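Local coordinates for proximal thread matrix protein 1 (PDB 4CN8) that binds zinc and probably serves, through two von Willebrand factor type A domains, as a matrix component of the proximal mussel byssal thread, at residues D51-I56 / P163-I168; V58-S63 / V103-Q108; T144-V149 / H185-L190; I200-G205 / L222-F227. One frame throughout, in Å; residues are numbered along the deposited sequence.

All four contacts lie in the first von Willebrand factor type A domain, and three of them stitch parallel strands of its central sheet. Interactions 1 and 2 use the two ends of strand 54-61, with centres about 21 Å apart: segment 51-56 begins at the zinc ligand Asp51, while interaction 2 holds Asp61 and Ser63 of the other zinc site. Interaction 3 joins two helices and touches interaction 2 directly, Leu59 CD2 lying 3.9 Å from Leu146 CD2. Interaction 4 ties strand 195-202 to strand 221-224, its centre about 15 Å from that of interaction 2; the Phe227 side chain comes within about 4 Å of that of Asp174, another ligand of the second zinc site.

Interaction 1: D51-I56 / P163-I168; sequences DVQADI and PDKQKI
Lys165 lays its methylene groups across Gln53 before reaching Asp55. Its CG lies 3.7 Å from Gln53 CB, and the bend at chi3 (-66°) carries the ammonium group to the carboxylate, the Lys165 and Asp55 side chains crossing at about a right angle. The salt bridge Lys165 NZ to Asp55 OD1 is 3.0 Å, made on the syn side but 30° out of the carboxylate plane. NZ is held more strongly by Gly98 O, while OD1 also accepts from Gln100 NE2. With Gln166 the backbone pairing begins, its N donating to Gln53 O (3.1 Å) and its O accepting from Asp55 N (2.7 Å). Strands 54-61 and 166-173 run as parallel neighbours in the middle of the six-stranded sheet of the von Willebrand factor type A fold. The Gln166 CG methylene meets Val52 CG1 at 3.6 Å, and both side chains rest on Val244 of strand 244-247. Lys167 offers its CA hydrogen to Asp55 O. That same oxygen receives Ile168 N at 2.9 Å, in a nearly straight bond. Ile168 runs beside Ile56, and its CD1 reaches Ala54 CB at 3.9 Å; alanine suits this spot, its CA 4.3 Å from Gln166 CA.

Interaction 2: V58-S63 / V103-Q108; sequences VLFDDS and VVQFSQ
Phe106 and Leu59 form the tight half of this contact: Leu59 CG comes within 3.5 Å of Phe106 CD2, the two side chains crossing at about a right angle. A chi1 of 81° sets the ring between its own backbone N and carbonyl carbon and swings it across to the neighbouring strand, where Asp61 CA stands over one face, 4.0 Å from the Phe106 ring centroid. The Asp61 carboxylate is stacked on the ring, with planes 27° apart. Cutting Phe106 back to an alanine would take the ring from under Asp61 CA and from beside Leu59 CG, and would probably open a gap between the two strands there. At the other end the fit is looser, Val58 CB and Val103 CG2 being 4.3 Å apart, although the backbone ladder is regular, with Phe60 N bonded to Val104 O at 2.7 Å. Beyond the strands, Asp62 N donates to Phe106 O. Asp62 OD2 takes Gln105 NE2 at 3.0 Å through its anti lone pair, and the buried charge also pairs with Arg135, while Gln105 NE2 has its stronger partner in Val133 O. Asp61 OD1 accepts Ser63 N at 2.8 Å, an Asx turn that shapes the loop after the strand. With Ser65 and Asp174, Asp61 and Ser63 bind zinc in the Asp-x-Ser-x-Ser arrangement of a metal ion-dependent adhesion site.

Interaction 3: T144-V149 / H185-L190; sequences TGLKHV and HEAHKL
Leu146 of helix 142-153 points at helix 183-192, and each part of its side chain has its own neighbour. CB starts against Glu186 CB, 3.8 Å away. With CG beside the backbone N (chi1 -69°), the two methyls then fan out: CD1 approaches Ala187 CB at 4.1 Å, whereas CD2 touches Leu190 CD1 at 3.5 Å, the two leucines crossing at about a right angle. Leu190 forks in turn, its CD2 reaching Val149 CG1 at 4.0 Å. The short helical segments run roughly in the same direction, 24° apart and 8.6 Å between axes, a spacing that suits the small Ala187 opposite the branched leucine. Leu146 and Val149 also press on Leu59 and Ile57, so this pair belongs to the helical layer that covers the central sheet of the domain. Beside this apolar patch the buried Glu186 bends at chi2; its OE1, 3.4 Å from Lys147 CB, is covered by the aliphatic part of that lysine, and its charge is matched by Arg150 of helix 142-153. Apolar packing and the Glu186-Arg150 salt bridge together join the helices; Lys147, its NZ 5.1 Å from Glu186 OE2, could add only a weak longer-range attraction.

Interaction 4: I200-G205 / L222-F227; sequences IGIGQG and LTTNSF
In the beta-alpha-beta unit of strand 195-202, helix 208-214 and strand 221-224, the two parallel strands meet side by side, with Gly201 paired to Thr223 at the edge of the domain's central sheet. Gly201 N donates to Leu222 O at 2.9 Å, its own O accepts Thr224 N, and Gly203 N closes the ladder on Thr224 O at 3.0 Å. Ile202 carries the side-chain packing. Its CG1 lies 3.5 Å from Thr224 CG2, the two running alongside each other. With CG1 beside the backbone N (chi1 -62°), CG2 stands anti to that N and over a face of Phe227. This CH-pi contact puts Ile202 CG2 3.7 Å from the Phe227 ring centroid. The ring also meets Ile66 and Met77 close to Asp174 of the zinc site. Were a serine to replace Phe227, Ile202 CG2 would lose its aromatic face and a gap would probably open beneath it. Gly203 then turns the corner with a positive phi of 94°; any CB there would jam against the preceding carbonyl oxygen, so glycine fits. Beyond it, two exposed amides suited to solvent cross obliquely, and Gln204 NE2 makes a weak, bent hydrogen bond of 3.2 Å to Asn225 OD1.

Interaction 1: D51-I56 / P163-I168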
loop_
_atom_site.group_PDB
_atom_site.type_symbol
_atom_site.label_atom_id
_atom_site.label_comp_id
_atom_site.label_asym_id
_atom_site.label_seq_id
_atom_site.Cartn_x
_atom_site.Cartn_y
_atom_site.Cartn_z
ATOM N N ASP A 51 1.991 2.605 -20.794
ATOM C CA ASP A 51 1.472 3.698 -21.597
ATOM C C ASP A 51 0.854 4.784 -20.726
ATOM O O ASP A 51 0.434 5.820 -21.232
ATOM C CB ASP A 51 0.423 3.178 -22.577
ATOM C CG ASP A 51 0.736 1.785 -23.086
ATOM O OD1 ASP A 51 1.652 1.643 -23.927
ATOM O OD2 ASP A 51 0.055 0.829 -22.655
ATOM N N VAL A 52 0.798 4.556 -19.418
ATOM C CA VAL A 52 0.162 5.515 -18.524
ATOM C C VAL A 52 0.914 6.844 -18.529
ATOM O O VAL A 52 2.140 6.882 -18.459
ATOM C CB VAL A 52 0.073 4.984 -17.080
ATOM C CG1 VAL A 52 -0.376 6.076 -16.140
ATOM C CG2 VAL A 52 -0.888 3.814 -17.000
ATOM N N GLN A 53 0.161 7.932 -18.620
ATOM C CA GLN A 53 0.724 9.269 -18.563
ATOM C C GLN A 53 1.069 9.600 -17.117
ATOM O O GLN A 53 0.245 9.422 -16.222
ATOM C CB GLN A 53 -0.278 10.276 -19.124
ATOM C CG GLN A 53 0.301 11.196 -20.188
ATOM C CD GLN A 53 -0.774 11.952 -20.945
ATOM O OE1 GLN A 53 -1.333 12.930 -20.442
ATOM N NE2 GLN A 53 -1.074 11.498 -22.160
ATOM N N ALA A 54 2.289 10.078 -16.886
ATOM C CA ALA A 54 2.771 10.243 -15.520
ATOM C C ALA A 54 3.925 11.223 -15.370
ATOM O O ALA A 54 4.806 11.311 -16.220
ATOM C CB ALA A 54 3.187 8.891 -14.960
ATOM N N ASP A 55 3.896 11.953 -14.261
ATOM C CA ASP A 55 5.048 12.693 -13.782
ATOM C C ASP A 55 5.793 11.783 -12.809
ATOM O O ASP A 55 5.253 11.401 -11.768
ATOM C CB ASP A 55 4.602 13.974 -13.079
ATOM C CG ASP A 55 4.064 15.015 -14.045
ATOM O OD1 ASP A 55 4.628 15.141 -15.156
ATOM O OD2 ASP A 55 3.083 15.710 -13.689
ATOM N N ILE A 56 7.026 11.429 -13.156
ATOM C CA ILE A 56 7.789 10.437 -12.402
ATOM C C ILE A 56 9.070 11.017 -11.817
ATOM O O ILE A 56 9.941 11.482 -12.547
ATOM C CB ILE A 56 8.188 9.268 -13.299
ATOM C CG1 ILE A 56 6.943 8.563 -13.837
ATOM C CG2 ILE A 56 9.061 8.293 -12.537
ATOM C CD1 ILE A 56 7.215 7.694 -15.052
ATOM N N PRO A 163 -3.357 17.473 -12.554
ATOM C CA PRO A 163 -4.079 16.297 -12.043
ATOM C C PRO A 163 -4.483 15.292 -13.120
ATOM O O PRO A 163 -5.162 14.316 -12.806
ATOM C CB PRO A 163 -5.325 16.902 -11.381
ATOM C CG PRO A 163 -5.473 18.252 -11.983
ATOM C CD PRO A 163 -4.089 18.723 -12.285
ATOM N N ASP A 164 -4.072 15.526 -14.360
ATOM C CA ASP A 164 -4.347 14.596 -15.449
ATOM C C ASP A 164 -3.285 13.501 -15.556
ATOM O O ASP A 164 -3.458 12.527 -16.293
ATOM C CB ASP A 164 -4.432 15.355 -16.774
ATOM C CG ASP A 164 -5.843 15.406 -17.329
ATOM O OD1 ASP A 164 -6.633 14.473 -17.056
ATOM O OD2 ASP A 164 -6.161 16.380 -18.046
ATOM N N LYS A 165 -2.187 13.669 -14.826
ATOM C CA LYS A 165 -1.090 12.711 -14.872
ATOM C C LYS A 165 -0.837 12.080 -13.509
ATOM O O LYS A 165 -0.999 12.725 -12.474
ATOM C CB LYS A 165 0.186 13.390 -15.372
ATOM C CG LYS A 165 0.476 13.148 -16.845
ATOM C CD LYS A 165 1.845 13.684 -17.242
ATOM C CE LYS A 165 1.899 15.206 -17.137
ATOM N NZ LYS A 165 3.181 15.765 -17.668
ATOM N N GLN A 166 -0.438 10.810 -13.529
ATOM C CA GLN A 166 -0.061 10.094 -12.316
ATOM C C GLN A 166 1.207 10.690 -11.729
ATOM O O GLN A 166 2.133 11.037 -12.457
ATOM C CB GLN A 166 0.196 8.617 -12.617
ATOM C CG GLN A 166 -1.015 7.831 -13.063
ATOM C CD GLN A 166 -1.977 7.551 -11.930
ATOM O OE1 GLN A 166 -1.570 7.403 -10.773
ATOM N NE2 GLN A 166 -3.266 7.493 -12.252
ATOM N N LYS A 167 1.246 10.801 -10.411
ATOM C CA LYS A 167 2.459 11.205 -9.726
ATOM C C LYS A 167 3.113 9.965 -9.120
ATOM O O LYS A 167 2.531 9.290 -8.275
ATOM C CB LYS A 167 2.147 12.246 -8.650
ATOM C CG LYS A 167 1.728 13.608 -9.205
ATOM C CD LYS A 167 0.930 14.404 -8.178
ATOM C CE LYS A 167 0.882 15.889 -8.514
ATOM N NZ LYS A 167 -0.377 16.530 -8.027
ATOM N N ILE A 168 4.324 9.666 -9.573
ATOM C CA ILE A 168 5.051 8.487 -9.120
ATOM C C ILE A 168 6.423 8.860 -8.565
ATOM O O ILE A 168 7.130 9.701 -9.120
ATOM C CB ILE A 168 5.257 7.495 -10.269
ATOM C CG1 ILE A 168 3.909 7.064 -10.844
ATOM C CG2 ILE A 168 6.051 6.287 -9.792
ATOM C CD1 ILE A 168 4.024 6.279 -12.132
#

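Interaction 2: V58-S63 / V103-Q108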
loop_
_atom_site.group_PDB
_atom_site.type_symbol
_atom_site.label_atom_id
_atom_site.label_comp_id
_atom_site.label_asym_id
_atom_site.label_seq_id
_atom_site.Cartn_x
_atom_site.Cartn_y
_atom_site.Cartn_z
ATOM N N VAL A 58 12.439 10.162 -9.540
ATOM C CA VAL A 58 13.290 9.145 -8.940
ATOM C C VAL A 58 14.106 9.776 -7.828
ATOM O O VAL A 58 14.803 10.764 -8.040
ATOM C CB VAL A 58 14.234 8.502 -9.976
ATOM C CG1 VAL A 58 15.315 7.691 -9.292
ATOM C CG2 VAL A 58 13.452 7.620 -10.920
ATOM N N LEU A 59 14.002 9.211 -6.634
ATOM C CA LEU A 59 14.797 9.674 -5.508
ATOM C C LEU A 59 16.050 8.808 -5.438
ATOM O O LEU A 59 15.982 7.611 -5.131
ATOM C CB LEU A 59 13.976 9.579 -4.222
ATOM C CG LEU A 59 14.310 10.477 -3.028
ATOM C CD1 LEU A 59 14.803 11.846 -3.455
ATOM C CD2 LEU A 59 13.068 10.624 -2.143
ATOM N N PHE A 60 17.188 9.442 -5.719
ATOM C CA PHE A 60 18.452 8.771 -6.022
ATOM C C PHE A 60 19.444 8.946 -4.872
ATOM O O PHE A 60 19.894 10.060 -4.596
ATOM C CB PHE A 60 19.007 9.402 -7.307
ATOM C CG PHE A 60 20.201 8.695 -7.905
ATOM C CD1 PHE A 60 21.483 8.948 -7.439
ATOM C CD2 PHE A 60 20.048 7.829 -8.980
ATOM C CE1 PHE A 60 22.582 8.322 -8.009
ATOM C CE2 PHE A 60 21.148 7.196 -9.554
ATOM C CZ PHE A 60 22.413 7.445 -9.069
ATOM N N ASP A 61 19.781 7.847 -4.200
ATOM C CA ASP A 61 20.712 7.886 -3.071
ATOM C C ASP A 61 22.150 8.111 -3.542
ATOM O O ASP A 61 22.684 7.333 -4.340
ATOM C CB ASP A 61 20.628 6.582 -2.268
ATOM C CG ASP A 61 21.390 6.647 -0.953
ATOM O OD1 ASP A 61 22.208 7.573 -0.769
ATOM O OD2 ASP A 61 21.176 5.766 -0.097
ATOM N N ASP A 62 22.772 9.181 -3.051
ATOM C CA ASP A 62 24.184 9.431 -3.342
ATOM C C ASP A 62 25.035 9.473 -2.063
ATOM O O ASP A 62 25.890 10.339 -1.901
ATOM C CB ASP A 62 24.372 10.704 -4.191
ATOM C CG ASP A 62 23.906 11.974 -3.490
ATOM O OD1 ASP A 62 23.610 11.941 -2.279
ATOM O OD2 ASP A 62 23.860 13.023 -4.162
ATOM N N SER A 63 24.799 8.528 -1.161
ATOM C CA SER A 63 25.578 8.443 0.066
ATOM C C SER A 63 26.959 7.850 -0.202
ATOM O O SER A 63 27.150 7.100 -1.165
ATOM C CB SER A 63 24.847 7.590 1.108
ATOM O OG SER A 63 25.031 6.201 0.865
ATOM N N VAL A 103 14.779 13.917 -11.419
ATOM C CA VAL A 103 15.636 13.163 -10.520
ATOM C C VAL A 103 16.147 14.025 -9.386
ATOM O O VAL A 103 16.613 15.143 -9.592
ATOM C CB VAL A 103 16.838 12.558 -11.250
ATOM C CG1 VAL A 103 17.813 11.952 -10.248
ATOM C CG2 VAL A 103 16.374 11.508 -12.247
ATOM N N VAL A 104 16.060 13.480 -8.183
ATOM C CA VAL A 104 16.507 14.178 -6.999
ATOM C C VAL A 104 17.525 13.323 -6.276
ATOM O O VAL A 104 17.265 12.168 -5.953
ATOM C CB VAL A 104 15.338 14.467 -6.060
ATOM C CG1 VAL A 104 15.826 15.171 -4.809
ATOM C CG2 VAL A 104 14.289 15.302 -6.777
ATOM N N GLN A 105 18.693 13.901 -6.034
ATOM C CA GLN A 105 19.741 13.216 -5.306
ATOM C C GLN A 105 19.573 13.499 -3.823
ATOM O O GLN A 105 19.247 14.617 -3.422
ATOM C CB GLN A 105 21.116 13.695 -5.781
ATOM C CG GLN A 105 21.403 13.412 -7.244
ATOM C CD GLN A 105 22.654 14.118 -7.748
ATOM O OE1 GLN A 105 22.644 14.730 -8.817
ATOM N NE2 GLN A 105 23.737 14.035 -6.978
ATOM N N PHE A 106 19.805 12.487 -3.002
ATOM C CA PHE A 106 19.685 12.662 -1.569
ATOM C C PHE A 106 20.724 11.829 -0.818
ATOM O O PHE A 106 21.071 10.716 -1.228
ATOM C CB PHE A 106 18.268 12.297 -1.107
ATOM C CG PHE A 106 18.056 10.829 -0.929
ATOM C CD1 PHE A 106 18.320 10.225 0.284
ATOM C CD2 PHE A 106 17.604 10.053 -1.973
ATOM C CE1 PHE A 106 18.139 8.871 0.450
ATOM C CE2 PHE A 106 17.424 8.698 -1.811
ATOM C CZ PHE A 106 17.692 8.108 -0.598
ATOM N N SER A 107 21.223 12.402 0.276
ATOM C CA SER A 107 22.108 11.708 1.209
ATOM C C SER A 107 22.353 12.638 2.394
ATOM O O SER A 107 21.614 12.610 3.381
ATOM C CB SER A 107 23.432 11.319 0.536
ATOM O OG SER A 107 24.072 12.453 -0.021
ATOM N N GLN A 108 23.397 13.455 2.286
ATOM C CA GLN A 108 23.565 14.603 3.159
ATOM C C GLN A 108 22.944 15.793 2.447
ATOM O O GLN A 108 23.525 16.347 1.517
ATOM C CB GLN A 108 25.044 14.856 3.439
ATOM C CG GLN A 108 25.305 16.059 4.324
ATOM C CD GLN A 108 26.779 16.271 4.586
ATOM O OE1 GLN A 108 27.636 15.596 4.004
ATOM N NE2 GLN A 108 27.088 17.215 5.467
#

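Interaction 3: T144-V149 / H185-L190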
loop_
_atom_site.group_PDB
_atom_site.type_symbol
_atom_site.label_atom_id
_atom_site.label_comp_id
_atom_site.label_asym_id
_atom_site.label_seq_id
_atom_site.Cartn_x
_atom_site.Cartn_y
_atom_site.Cartn_z
ATOM N N THR A 144 14.205 14.003 4.391
ATOM C CA THR A 144 14.532 15.268 3.756
ATOM C C THR A 144 14.310 15.155 2.252
ATOM O O THR A 144 13.771 16.071 1.623
ATOM C CB THR A 144 15.976 15.660 4.034
ATOM O OG1 THR A 144 16.257 15.482 5.429
ATOM C CG2 THR A 144 16.201 17.109 3.653
ATOM N N GLY A 145 14.709 14.016 1.688
ATOM C CA GLY A 145 14.483 13.735 0.282
ATOM C C GLY A 145 13.010 13.726 -0.084
ATOM O O GLY A 145 12.607 14.317 -1.089
ATOM N N LEU A 146 12.197 13.058 0.727
ATOM C CA LEU A 146 10.766 12.974 0.462
ATOM C C LEU A 146 10.088 14.337 0.579
ATOM O O LEU A 146 9.201 14.671 -0.215
ATOM C CB LEU A 146 10.114 11.991 1.429
ATOM C CG LEU A 146 10.504 10.537 1.190
ATOM C CD1 LEU A 146 10.071 9.692 2.357
ATOM C CD2 LEU A 146 9.860 10.040 -0.073
ATOM N N LYS A 147 10.504 15.112 1.578
ATOM C CA LYS A 147 9.990 16.466 1.774
ATOM C C LYS A 147 10.247 17.341 0.548
ATOM O O LYS A 147 9.349 18.053 0.086
ATOM C CB LYS A 147 10.634 17.097 3.009
ATOM C CG LYS A 147 10.117 18.488 3.346
ATOM C CD LYS A 147 10.614 18.957 4.711
ATOM C CE LYS A 147 10.129 20.367 5.026
ATOM N NZ LYS A 147 10.593 20.832 6.366
ATOM N N HIS A 148 11.471 17.283 0.025
ATOM C CA HIS A 148 11.834 18.071 -1.151
ATOM C C HIS A 148 10.928 17.733 -2.325
ATOM O O HIS A 148 10.490 18.622 -3.056
ATOM C CB HIS A 148 13.298 17.831 -1.535
ATOM C CG HIS A 148 13.769 18.692 -2.669
ATOM N ND1 HIS A 148 14.514 19.835 -2.473
ATOM C CD2 HIS A 148 13.583 18.587 -4.004
ATOM C CE1 HIS A 148 14.775 20.393 -3.643
ATOM N NE2 HIS A 148 14.219 19.655 -4.590
ATOM N N VAL A 149 10.637 16.447 -2.488
ATOM C CA VAL A 149 9.890 15.971 -3.645
ATOM C C VAL A 149 8.465 16.505 -3.690
ATOM O O VAL A 149 7.954 16.817 -4.767
ATOM C CB VAL A 149 9.842 14.439 -3.680
ATOM C CG1 VAL A 149 8.767 13.958 -4.641
ATOM C CG2 VAL A 149 11.196 13.881 -4.069
ATOM N N HIS A 185 6.377 10.450 8.118
ATOM C CA HIS A 185 5.519 11.627 8.094
ATOM C C HIS A 185 5.520 12.276 6.716
ATOM O O HIS A 185 4.457 12.579 6.164
ATOM C CB HIS A 185 5.952 12.643 9.147
ATOM C CG HIS A 185 5.183 13.927 9.090
ATOM N ND1 HIS A 185 3.811 13.979 9.222
ATOM C CD2 HIS A 185 5.590 15.204 8.908
ATOM C CE1 HIS A 185 3.408 15.232 9.126
ATOM N NE2 HIS A 185 4.470 15.998 8.935
ATOM N N GLU A 186 6.711 12.484 6.160
ATOM C CA GLU A 186 6.826 13.128 4.857
ATOM C C GLU A 186 6.181 12.237 3.811
ATOM O O GLU A 186 5.475 12.708 2.915
ATOM C CB GLU A 186 8.293 13.398 4.501
ATOM C CG GLU A 186 9.018 14.266 5.517
ATOM C CD GLU A 186 8.395 15.646 5.667
ATOM O OE1 GLU A 186 7.788 16.143 4.694
ATOM O OE2 GLU A 186 8.507 16.227 6.768
ATOM N N ALA A 187 6.419 10.939 3.943
ATOM C CA ALA A 187 5.815 9.975 3.050
ATOM C C ALA A 187 4.294 10.053 3.144
ATOM O O ALA A 187 3.598 10.030 2.124
ATOM C CB ALA A 187 6.296 8.594 3.390
ATOM N N HIS A 188 3.787 10.151 4.369
ATOM C CA HIS A 188 2.352 10.241 4.602
ATOM C C HIS A 188 1.743 11.377 3.792
ATOM O O HIS A 188 0.722 11.202 3.127
ATOM C CB HIS A 188 2.067 10.442 6.091
ATOM C CG HIS A 188 0.611 10.592 6.415
ATOM N ND1 HIS A 188 -0.261 9.526 6.425
ATOM C CD2 HIS A 188 -0.122 11.681 6.741
ATOM C CE1 HIS A 188 -1.472 9.950 6.745
ATOM N NE2 HIS A 188 -1.414 11.257 6.941
ATOM N N LYS A 189 2.374 12.542 3.835
ATOM C CA LYS A 189 1.836 13.711 3.146
ATOM C C LYS A 189 1.932 13.574 1.625
ATOM O O LYS A 189 0.977 13.882 0.909
ATOM C CB LYS A 189 2.549 14.976 3.618
ATOM C CG LYS A 189 2.421 15.212 5.119
ATOM C CD LYS A 189 3.305 16.357 5.591
ATOM C CE LYS A 189 2.559 17.683 5.582
ATOM N NZ LYS A 189 2.115 18.110 4.229
ATOM N N LEU A 190 3.086 13.119 1.139
ATOM C CA LEU A 190 3.263 12.797 -0.275
ATOM C C LEU A 190 2.115 11.956 -0.806
ATOM O O LEU A 190 1.452 12.322 -1.778
ATOM C CB LEU A 190 4.534 11.982 -0.458
ATOM C CG LEU A 190 5.763 12.678 -1.010
ATOM C CD1 LEU A 190 6.905 11.697 -0.984
ATOM C CD2 LEU A 190 5.513 13.172 -2.422
#

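Interaction 4: I200-G205 / L222-F227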
loop_
_atom_site.group_PDB
_atom_site.type_symbol
_atom_site.label_atom_id
_atom_site.label_comp_id
_atom_site.label_asym_id
_atom_site.label_seq_id
_atom_site.Cartn_x
_atom_site.Cartn_y
_atom_site.Cartn_z
ATOM N N ILE A 200 12.860 0.952 -3.329
ATOM C CA ILE A 200 13.813 -0.104 -3.626
ATOM C C ILE A 200 14.960 -0.072 -2.627
ATOM O O ILE A 200 15.551 0.980 -2.379
ATOM C CB ILE A 200 14.403 0.057 -5.022
ATOM C CG1 ILE A 200 13.284 0.193 -6.055
ATOM C CG2 ILE A 200 15.307 -1.127 -5.346
ATOM C CD1 ILE A 200 13.772 0.519 -7.449
ATOM N N GLY A 201 15.263 -1.230 -2.051
ATOM C CA GLY A 201 16.393 -1.367 -1.151
ATOM C C GLY A 201 17.453 -2.276 -1.742
ATOM O O GLY A 201 17.155 -3.387 -2.178
ATOM N N ILE A 202 18.692 -1.791 -1.777
ATOM C CA ILE A 202 19.829 -2.598 -2.204
ATOM C C ILE A 202 20.740 -2.878 -1.012
ATOM O O ILE A 202 21.003 -1.987 -0.204
ATOM C CB ILE A 202 20.662 -1.888 -3.284
ATOM C CG1 ILE A 202 19.832 -1.645 -4.543
ATOM C CG2 ILE A 202 21.857 -2.728 -3.656
ATOM C CD1 ILE A 202 19.121 -0.320 -4.558
ATOM N N GLY A 203 21.219 -4.112 -0.901
ATOM C CA GLY A 203 22.170 -4.463 0.141
ATOM C C GLY A 203 21.519 -5.036 1.384
ATOM O O GLY A 203 20.509 -5.744 1.286
ATOM N N GLN A 204 22.107 -4.741 2.548
ATOM C CA GLN A 204 21.568 -5.201 3.836
ATOM C C GLN A 204 21.452 -4.080 4.877
ATOM O O GLN A 204 20.886 -4.281 5.954
ATOM C CB GLN A 204 22.442 -6.322 4.409
ATOM C CG GLN A 204 22.720 -7.462 3.440
ATOM C CD GLN A 204 21.464 -8.203 3.011
ATOM O OE1 GLN A 204 20.428 -8.143 3.679
ATOM N NE2 GLN A 204 21.552 -8.907 1.888
ATOM N N GLY A 205 21.976 -2.901 4.547
ATOM C CA GLY A 205 22.090 -1.816 5.505
ATOM C C GLY A 205 20.854 -0.949 5.642
ATOM O O GLY A 205 20.837 -0.021 6.454
ATOM N N LEU A 222 10.535 -3.305 -2.890
ATOM C CA LEU A 222 11.324 -4.327 -3.555
ATOM C C LEU A 222 12.747 -4.285 -3.004
ATOM O O LEU A 222 13.239 -3.226 -2.621
ATOM C CB LEU A 222 11.335 -4.084 -5.060
ATOM C CG LEU A 222 9.965 -3.900 -5.721
ATOM C CD1 LEU A 222 10.130 -3.454 -7.163
ATOM C CD2 LEU A 222 9.154 -5.173 -5.664
ATOM N N THR A 223 13.399 -5.439 -2.952
ATOM C CA THR A 223 14.758 -5.525 -2.435
ATOM C C THR A 223 15.632 -6.337 -3.370
ATOM O O THR A 223 15.148 -7.193 -4.107
ATOM C CB THR A 223 14.804 -6.182 -1.044
ATOM O OG1 THR A 223 14.111 -7.436 -1.082
ATOM C CG2 THR A 223 14.165 -5.285 -0.010
ATOM N N THR A 224 16.927 -6.057 -3.337
ATOM C CA THR A 224 17.894 -6.819 -4.114
ATOM C C THR A 224 19.212 -6.853 -3.352
ATOM O O THR A 224 19.597 -5.870 -2.715
ATOM C CB THR A 224 18.104 -6.217 -5.526
ATOM O OG1 THR A 224 19.051 -7.006 -6.258
ATOM C CG2 THR A 224 18.598 -4.778 -5.439
ATOM N N ASN A 225 19.898 -7.989 -3.407
ATOM C CA ASN A 225 21.144 -8.149 -2.669
ATOM C C ASN A 225 22.226 -7.170 -3.100
ATOM O O ASN A 225 22.890 -6.570 -2.258
ATOM C CB ASN A 225 21.665 -9.580 -2.782
ATOM C CG ASN A 225 20.970 -10.524 -1.827
ATOM O OD1 ASN A 225 20.326 -10.094 -0.864
ATOM N ND2 ASN A 225 21.104 -11.821 -2.077
ATOM N N SER A 226 22.394 -6.995 -4.406
ATOM C CA SER A 226 23.473 -6.156 -4.919
ATOM C C SER A 226 23.008 -5.214 -6.019
ATOM O O SER A 226 21.915 -5.360 -6.560
ATOM C CB SER A 226 24.603 -7.033 -5.458
ATOM O OG SER A 226 24.158 -7.817 -6.551
ATOM N N PHE A 227 23.860 -4.253 -6.352
ATOM C CA PHE A 227 23.593 -3.339 -7.451
ATOM C C PHE A 227 23.660 -4.068 -8.784
ATOM O O PHE A 227 23.002 -3.680 -9.744
ATOM C CB PHE A 227 24.593 -2.188 -7.431
ATOM C CG PHE A 227 24.412 -1.259 -6.268
ATOM C CD1 PHE A 227 24.998 -1.533 -5.044
ATOM C CD2 PHE A 227 23.647 -0.113 -6.398
ATOM C CE1 PHE A 227 24.830 -0.679 -3.977
ATOM C CE2 PHE A 227 23.470 0.748 -5.332
ATOM C CZ PHE A 227 24.062 0.466 -4.121
#